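Local structure of thiamine-phosphate synthase (Pyrococcus furiosus, 1XI3) at residues 185-190 and 204-209; 191-196 and 200-205. The protein probably catalyses the magnesium-dependent joining of a thiazole phosphate to a pyrimidine diphosphate, yielding thiamine phosphate and releasing diphosphate. All blocks are in the same frame, centred on the assembly; numbering follows the deposited sequence. Where two conformers were deposited one is given.

Interaction 1 of 2, residues 185-190 and 204-209; sequences DGIAVI and EELRKI. With SO4 (sulfate ion), chain C.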
ATOM      1  N   ASP A 185      20.994  -8.684 -18.138  1.00 14.54           N
ATOM      2  CA  ASP A 185      20.584  -7.567 -18.973  1.00 15.46           C
ATOM      3  C   ASP A 185      20.888  -6.204 -18.353  1.00 14.92           C
ATOM      4  O   ASP A 185      20.805  -5.193 -19.019  1.00 15.84           O
ATOM      5  CB  ASP A 185      19.123  -7.734 -19.287  1.00 17.52           C
ATOM      6  CG  ASP A 185      18.854  -9.065 -19.961  1.00 19.68           C
ATOM      7  OD1 ASP A 185      18.418 -10.049 -19.291  1.00 16.72           O
ATOM      8  OD2 ASP A 185      19.220  -9.163 -21.156  1.00 17.45           O
ATOM      9  N   GLY A 186      21.201  -6.183 -17.054  1.00 14.20           N
ATOM     10  CA  GLY A 186      21.425  -4.964 -16.353  1.00 12.22           C
ATOM     11  C   GLY A 186      21.893  -5.178 -14.946  1.00 13.80           C
ATOM     12  O   GLY A 186      21.894  -6.308 -14.431  1.00 14.24           O
ATOM     13  N   ILE A 187      22.289  -4.078 -14.322  1.00 11.85           N
ATOM     14  CA  ILE A 187      22.652  -4.056 -12.910  1.00 11.77           C
ATOM     15  C   ILE A 187      21.817  -3.036 -12.161  1.00 14.09           C
ATOM     16  O   ILE A 187      21.530  -1.958 -12.662  1.00 13.48           O
ATOM     17  CB  ILE A 187      24.145  -3.807 -12.692  1.00 14.49           C
ATOM     18  CG1 ILE A 187      24.584  -2.482 -13.362  1.00 14.18           C
ATOM     19  CG2 ILE A 187      24.925  -4.969 -13.253  1.00 14.88           C
ATOM     20  CD1 ILE A 187      25.982  -2.005 -12.972  1.00 17.21           C
ATOM     21  N   ALA A 188      21.401  -3.430 -10.948  1.00 10.83           N
ATOM     22  CA  ALA A 188      20.682  -2.586 -10.045  1.00 12.97           C
ATOM     23  C   ALA A 188      21.608  -2.178  -8.912  1.00 14.39           C
ATOM     24  O   ALA A 188      22.278  -3.022  -8.320  1.00 15.17           O
ATOM     25  CB  ALA A 188      19.444  -3.290  -9.500  1.00 10.21           C
ATOM     26  N   VAL A 189      21.622  -0.884  -8.628  1.00 13.31           N
ATOM     27  CA  VAL A 189      22.466  -0.325  -7.603  1.00 14.65           C
ATOM     28  C   VAL A 189      21.686   0.578  -6.654  1.00 17.42           C
ATOM     29  O   VAL A 189      20.755   1.282  -7.067  1.00 14.62           O
ATOM     30  CB  VAL A 189      23.663   0.436  -8.210  1.00 17.96           C
ATOM     31  CG1 VAL A 189      24.594  -0.540  -8.935  1.00 20.16           C
ATOM     32  CG2 VAL A 189      23.203   1.528  -9.147  1.00 18.69           C
ATOM     33  N   ILE A 190      22.113   0.575  -5.392  1.00 18.76           N
ATOM     34  CA  ILE A 190      21.622   1.521  -4.392  1.00 17.60           C
ATOM     35  C   ILE A 190      22.838   2.290  -3.863  1.00 16.88           C
ATOM     36  O   ILE A 190      23.065   3.434  -4.249  1.00 18.09           O
ATOM     37  CB  ILE A 190      20.843   0.814  -3.249  1.00 21.35           C
ATOM     38  CG1 ILE A 190      19.826  -0.179  -3.848  1.00 25.01           C
ATOM     39  CG2 ILE A 190      20.185   1.873  -2.358  1.00 23.77           C
ATOM     40  CD1 ILE A 190      18.785  -0.718  -2.841  1.00 26.60           C
ATOM     41  N   GLU A 204      27.217   7.947 -14.068  1.00 22.35           N
ATOM     42  CA  GLU A 204      27.941   8.019 -15.340  1.00 23.93           C
ATOM     43  C   GLU A 204      28.974   6.908 -15.485  1.00 21.68           C
ATOM     44  O   GLU A 204      29.064   6.275 -16.545  1.00 22.55           O
ATOM     45  CB  GLU A 204      28.659   9.356 -15.491  1.00 27.37           C
ATOM     46  CG  GLU A 204      27.754  10.481 -15.916  1.00 30.32           C
ATOM     47  CD  GLU A 204      28.506  11.795 -16.060  1.00 34.97           C
ATOM     48  OE1 GLU A 204      27.934  12.844 -15.655  1.00 36.57           O
ATOM     49  OE2 GLU A 204      29.668  11.760 -16.600  1.00 39.02           O
ATOM     50  N   GLU A 205      29.740   6.687 -14.420  1.00 20.44           N
ATOM     51  CA  GLU A 205      30.775   5.645 -14.416  1.00 26.88           C
ATOM     52  C   GLU A 205      30.183   4.261 -14.633  1.00 24.62           C
ATOM     53  O   GLU A 205      30.676   3.464 -15.410  1.00 22.42           O
ATOM     54  CB  GLU A 205      31.491   5.629 -13.081  1.00 28.49           C
ATOM     55  CG  GLU A 205      32.321   6.864 -12.790  1.00 36.00           C
ATOM     56  CD  GLU A 205      32.906   6.858 -11.376  1.00 37.68           C
ATOM     57  OE1 GLU A 205      32.685   5.876 -10.620  1.00 38.02           O
ATOM     58  OE2 GLU A 205      33.584   7.852 -11.026  1.00 44.00           O
ATOM     59  N   LEU A 206      29.100   3.979 -13.927  1.00 20.37           N
ATOM     60  CA  LEU A 206      28.456   2.701 -14.068  1.00 18.82           C
ATOM     61  C   LEU A 206      27.854   2.551 -15.426  1.00 18.32           C
ATOM     62  O   LEU A 206      27.923   1.483 -16.015  1.00 19.68           O
ATOM     63  CB  LEU A 206      27.401   2.505 -12.949  1.00 19.21           C
ATOM     64  CG  LEU A 206      28.044   2.191 -11.601  1.00 18.79           C
ATOM     65  CD1 LEU A 206      27.072   2.498 -10.408  1.00 20.57           C
ATOM     66  CD2 LEU A 206      28.536   0.761 -11.532  1.00 22.24           C
ATOM     67  N   ARG A 207      27.242   3.608 -15.952  1.00 18.29           N
ATOM     68  CA  ARG A 207      26.597   3.530 -17.238  1.00 19.82           C
ATOM     69  C   ARG A 207      27.608   3.192 -18.333  1.00 20.88           C
ATOM     70  O   ARG A 207      27.316   2.425 -19.256  1.00 19.74           O
ATOM     71  CB  ARG A 207      25.905   4.849 -17.584  1.00 21.77           C
ATOM     72  CG  ARG A 207      25.195   4.871 -18.959  1.00 20.97           C
ATOM     73  CD  ARG A 207      24.123   3.839 -19.108  1.00 20.46           C
ATOM     74  NE  ARG A 207      23.596   3.791 -20.453  1.00 23.09           N
ATOM     75  CZ  ARG A 207      22.700   4.637 -20.977  1.00 24.24           C
ATOM     76  NH1 ARG A 207      22.107   5.606 -20.260  1.00 21.07           N
ATOM     77  NH2 ARG A 207      22.345   4.479 -22.246  1.00 25.08           N
ATOM     78  N   LYS A 208      28.769   3.804 -18.219  1.00 22.67           N
ATOM     79  CA  LYS A 208      29.854   3.564 -19.163  1.00 24.46           C
ATOM     80  C   LYS A 208      30.266   2.101 -19.127  1.00 24.32           C
ATOM     81  O   LYS A 208      30.379   1.462 -20.176  1.00 21.81           O
ATOM     82  CB  LYS A 208      31.040   4.444 -18.815  1.00 25.12           C
ATOM     83  CG  LYS A 208      32.162   4.411 -19.904  1.00 26.86           C
ATOM     84  CD  LYS A 208      33.158   5.516 -19.660  1.00 27.42           C
ATOM     85  N   ILE A 209      30.460   1.583 -17.910  1.00 21.60           N
ATOM     86  CA  ILE A 209      30.815   0.169 -17.711  1.00 24.27           C
ATOM     87  C   ILE A 209      29.772  -0.726 -18.350  1.00 22.37           C
ATOM     88  O   ILE A 209      30.079  -1.654 -19.079  1.00 20.46           O
ATOM     89  CB  ILE A 209      31.018  -0.193 -16.213  1.00 22.03           C
ATOM     90  CG1 ILE A 209      32.226   0.564 -15.620  1.00 23.81           C
ATOM     91  CG2 ILE A 209      31.209  -1.699 -16.044  1.00 23.48           C
ATOM     92  CD1 ILE A 209      32.374   0.411 -14.106  1.00 24.14           C
TER
HETATM   93  S   SO4 C 301      23.561  -2.256  -2.691  0.80 24.41           S
HETATM   94  O1  SO4 C 301      25.015  -2.446  -2.528  0.80 30.73           O
HETATM   95  O2  SO4 C 301      23.293  -1.108  -1.834  0.80 22.22           O
HETATM   96  O3  SO4 C 301      23.241  -1.947  -4.086  0.80 21.29           O
HETATM   97  O4  SO4 C 301      22.971  -3.526  -2.392  0.80 26.53           O

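Interaction 2 of 2, residues 191-196 and 200-205; sequences SAVMGA and RKATEE. With SO4 (sulfate ion), chain C.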
ATOM      1  N   SER A 191      23.633   1.633  -3.031  1.00 15.75           N
ATOM      2  CA  SER A 191      24.719   2.312  -2.306  1.00 19.22           C
ATOM      3  C   SER A 191      25.775   2.921  -3.223  1.00 19.57           C
ATOM      4  O   SER A 191      26.292   3.994  -2.931  1.00 19.64           O
ATOM      5  CB  SER A 191      25.375   1.350  -1.290  0.65 21.23           C
ATOM      6  OG  SER A 191      26.064   0.313  -1.948  0.65 22.35           O
ATOM      7  N   ALA A 192      26.117   2.210  -4.293  1.00 19.12           N
ATOM      8  CA  ALA A 192      27.116   2.702  -5.252  1.00 19.54           C
ATOM      9  C   ALA A 192      26.800   4.097  -5.804  1.00 21.04           C
ATOM     10  O   ALA A 192      27.721   4.881  -6.134  1.00 22.61           O
ATOM     11  CB  ALA A 192      27.280   1.717  -6.373  1.00 20.13           C
ATOM     12  N   VAL A 193      25.509   4.427  -5.911  1.00 19.51           N
ATOM     13  CA  VAL A 193      25.100   5.703  -6.470  1.00 19.04           C
ATOM     14  C   VAL A 193      24.609   6.632  -5.364  1.00 18.53           C
ATOM     15  O   VAL A 193      25.075   7.776  -5.227  1.00 18.97           O
ATOM     16  CB  VAL A 193      24.039   5.459  -7.567  1.00 21.03           C
ATOM     17  CG1 VAL A 193      23.346   6.730  -7.950  1.00 21.40           C
ATOM     18  CG2 VAL A 193      24.727   4.816  -8.748  1.00 18.90           C
ATOM     19  N   MET A 194      23.692   6.132  -4.547  1.00 17.57           N
ATOM     20  CA  MET A 194      23.053   6.955  -3.523  1.00 18.85           C
ATOM     21  C   MET A 194      23.988   7.290  -2.362  1.00 19.24           C
ATOM     22  O   MET A 194      23.779   8.285  -1.674  1.00 21.22           O
ATOM     23  CB  MET A 194      21.788   6.265  -3.003  1.00 19.49           C
ATOM     24  CG  MET A 194      20.723   6.109  -4.062  1.00 21.04           C
ATOM     25  SD  MET A 194      19.968   7.700  -4.487  1.00 19.27           S
ATOM     26  CE  MET A 194      19.210   7.396  -6.096  1.00 15.66           C
ATOM     27  N   GLY A 195      24.992   6.438  -2.158  1.00 19.15           N
ATOM     28  CA  GLY A 195      25.998   6.636  -1.134  1.00 22.73           C
ATOM     29  C   GLY A 195      27.216   7.386  -1.634  1.00 24.66           C
ATOM     30  O   GLY A 195      28.135   7.649  -0.861  1.00 28.50           O
ATOM     31  N   ALA A 196      27.226   7.731  -2.916  1.00 26.11           N
ATOM     32  CA  ALA A 196      28.339   8.453  -3.535  1.00 25.88           C
ATOM     33  C   ALA A 196      28.276   9.918  -3.174  1.00 27.17           C
ATOM     34  O   ALA A 196      27.202  10.466  -2.967  1.00 22.81           O
ATOM     35  CB  ALA A 196      28.275   8.295  -5.023  1.00 26.42           C
ATOM     36  N   ARG A 200      25.613  11.900  -9.765  1.00 18.93           N
ATOM     37  CA  ARG A 200      25.634  11.898 -11.210  1.00 21.41           C
ATOM     38  C   ARG A 200      26.882  11.198 -11.730  1.00 20.76           C
ATOM     39  O   ARG A 200      26.807  10.390 -12.674  1.00 21.41           O
ATOM     40  CB  ARG A 200      25.598  13.326 -11.743  1.00 22.27           C
ATOM     41  CG  ARG A 200      25.567  13.442 -13.230  1.00 24.61           C
ATOM     42  CD  ARG A 200      25.833  14.894 -13.677  0.65 26.87           C
ATOM     43  NE  ARG A 200      24.995  15.855 -12.958  0.65 30.87           N
ATOM     44  N   LYS A 201      28.024  11.550 -11.150  1.00 23.69           N
ATOM     45  CA  LYS A 201      29.294  11.001 -11.599  1.00 25.64           C
ATOM     46  C   LYS A 201      29.362   9.498 -11.380  1.00 24.43           C
ATOM     47  O   LYS A 201      29.872   8.774 -12.214  1.00 23.03           O
ATOM     48  CB  LYS A 201      30.463  11.703 -10.896  1.00 29.50           C
ATOM     49  CG  LYS A 201      31.824  11.304 -11.472  1.00 33.92           C
ATOM     50  N   ALA A 202      28.840   9.040 -10.250  1.00 24.55           N
ATOM     51  CA  ALA A 202      28.836   7.619  -9.928  1.00 23.17           C
ATOM     52  C   ALA A 202      28.002   6.867 -10.929  1.00 19.60           C
ATOM     53  O   ALA A 202      28.361   5.777 -11.347  1.00 22.40           O
ATOM     54  CB  ALA A 202      28.303   7.409  -8.516  1.00 22.62           C
ATOM     55  N   THR A 203      26.862   7.452 -11.307  1.00 18.66           N
ATOM     56  CA  THR A 203      25.957   6.843 -12.276  1.00 19.02           C
ATOM     57  C   THR A 203      26.593   6.831 -13.678  1.00 17.04           C
ATOM     58  O   THR A 203      26.549   5.829 -14.382  1.00 19.72           O
ATOM     59  CB  THR A 203      24.599   7.586 -12.292  1.00 16.34           C
ATOM     60  OG1 THR A 203      24.107   7.706 -10.946  1.00 16.17           O
ATOM     61  CG2 THR A 203      23.612   6.858 -13.160  1.00 17.16           C
ATOM     62  N   GLU A 204      27.217   7.947 -14.068  1.00 22.35           N
ATOM     63  CA  GLU A 204      27.941   8.019 -15.340  1.00 23.93           C
ATOM     64  C   GLU A 204      28.974   6.908 -15.485  1.00 21.68           C
ATOM     65  O   GLU A 204      29.064   6.275 -16.545  1.00 22.55           O
ATOM     66  CB  GLU A 204      28.659   9.356 -15.491  1.00 27.37           C
ATOM     67  CG  GLU A 204      27.754  10.481 -15.916  1.00 30.32           C
ATOM     68  CD  GLU A 204      28.506  11.795 -16.060  1.00 34.97           C
ATOM     69  OE1 GLU A 204      27.934  12.844 -15.655  1.00 36.57           O
ATOM     70  OE2 GLU A 204      29.668  11.760 -16.600  1.00 39.02           O
ATOM     71  N   GLU A 205      29.740   6.687 -14.420  1.00 20.44           N
ATOM     72  CA  GLU A 205      30.775   5.645 -14.416  1.00 26.88           C
ATOM     73  C   GLU A 205      30.183   4.261 -14.633  1.00 24.62           C
ATOM     74  O   GLU A 205      30.676   3.464 -15.410  1.00 22.42           O
ATOM     75  CB  GLU A 205      31.491   5.629 -13.081  1.00 28.49           C
ATOM     76  CG  GLU A 205      32.321   6.864 -12.790  1.00 36.00           C
ATOM     77  CD  GLU A 205      32.906   6.858 -11.376  1.00 37.68           C
ATOM     78  OE1 GLU A 205      32.685   5.876 -10.620  1.00 38.02           O
ATOM     79  OE2 GLU A 205      33.584   7.852 -11.026  1.00 44.00           O
TER
HETATM   80  S   SO4 C 301      23.561  -2.256  -2.691  0.80 24.41           S
HETATM   81  O1  SO4 C 301      25.015  -2.446  -2.528  0.80 30.73           O
HETATM   82  O2  SO4 C 301      23.293  -1.108  -1.834  0.80 22.22           O
HETATM   83  O3  SO4 C 301      23.241  -1.947  -4.086  0.80 21.29           O
HETATM   84  O4  SO4 C 301      22.971  -3.526  -2.392  0.80 26.53           O

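Interaction 1 of 2, residues 185-190 and 204-209
L206 meets I187 and V189 through the tips of aliphatic side chains, and the whole contact can be read along that one leucine. Its CB leaves helix 199-214 in the direction of strand 186-189, and with CG beside the backbone N (chi1 -75°) the chain runs inward until it forks. One branch, CD1, comes head-on to the valine and sits evenly over its two methyls, 4.2 Å from V189 CG1 and 4.2 Å from V189 CG2. The other, CD2, lies 4.0 Å from I187 CD1, where the two side chains pass each other at a slant. I187 can reach this far because CG1 stands between its backbone N and carbonyl carbon (chi1 57°) and CD1 then continues in an extended line. Only methyl groups bridge the gap: the backbones stay well apart, with the CA atoms of I187 and L206 separated by 9.0 Å.

This is the packing between the closed parallel sheet and the outer helices of a TIM barrel, where the eighth strand is covered by the last helix. A188, between the two contact residues of the strand, points the opposite way and packs on Y18, V166 and I168. V179 and L180 of helix 176-180 extend the greasy layer around I187, while L17 of the first strand adjoins L206. At the strand's C-terminal end the chemistry changes: I190 N donates to sulfate O3 at 3.1 Å, with an N-H...O angle of 148°, at a residue predicted to bind the thiazole phosphate substrate.

Interaction 2 of 2, residues 191-196 and 200-205
A192, V193 and A196 face A202 and T203 without any aromatic ring; the flat group that takes part is the A192-V193 peptide, and A202 CB meets its oxygen end, 3.5 Å from A192 O and somewhat off the peptide plane, not its flat face. The same methyl is met by A196 CB at 3.6 Å, and V193 CA and CG2 approach it more loosely. A202 thus fits against the middle of the short helix 191-194 and, through A196, the turn after it, and its small side chain lets helix 199-214 come near: the CA atoms of V193 and A202 are 5.4 Å apart.

Beside this, V193 and T203 pass at an angle. V193 CG1, set anti to the backbone N (chi1 166°), presses to 3.2 Å from T203 OG1, a close fit for a methyl and an oxygen. That hydroxyl is turned back along its own helix, where it is hydrogen-bonded to V199 O, so the valine packs against an oxygen already supplied with a partner.

Helix 191-194, between the eighth strand and the last helix, probably corresponds to the short extra helix of phosphate-binding TIM barrels. S191 N donates to sulfate O2 at 3.0 Å and 157°, and G170 N also bonds the ion. Backbone N-H groups at a helix start probably favour an anion electrostatically, which is consistent with the sulfate occupying the place of the substrate's phosphate.

Followed from the N terminus, the chain runs up strand 186-189, turns through helix 191-194, and comes back along helix 199-214. Interaction 2 closes the short loop, with three residues between its segments; interaction 1 closes the wider one, thirteen residues long, around it. The two are therefore nested rather than crossed, and both end on the same helix, sharing E204 and E205. L206 joins them physically, since its CD1 lies 3.7 Å from V193 CG2 as well as serving the strand. Together they tie the last strand, the short helix and the final helix of the barrel into one unit beside the sulfate site, which I190 and S191 reach from the first segment of each contact.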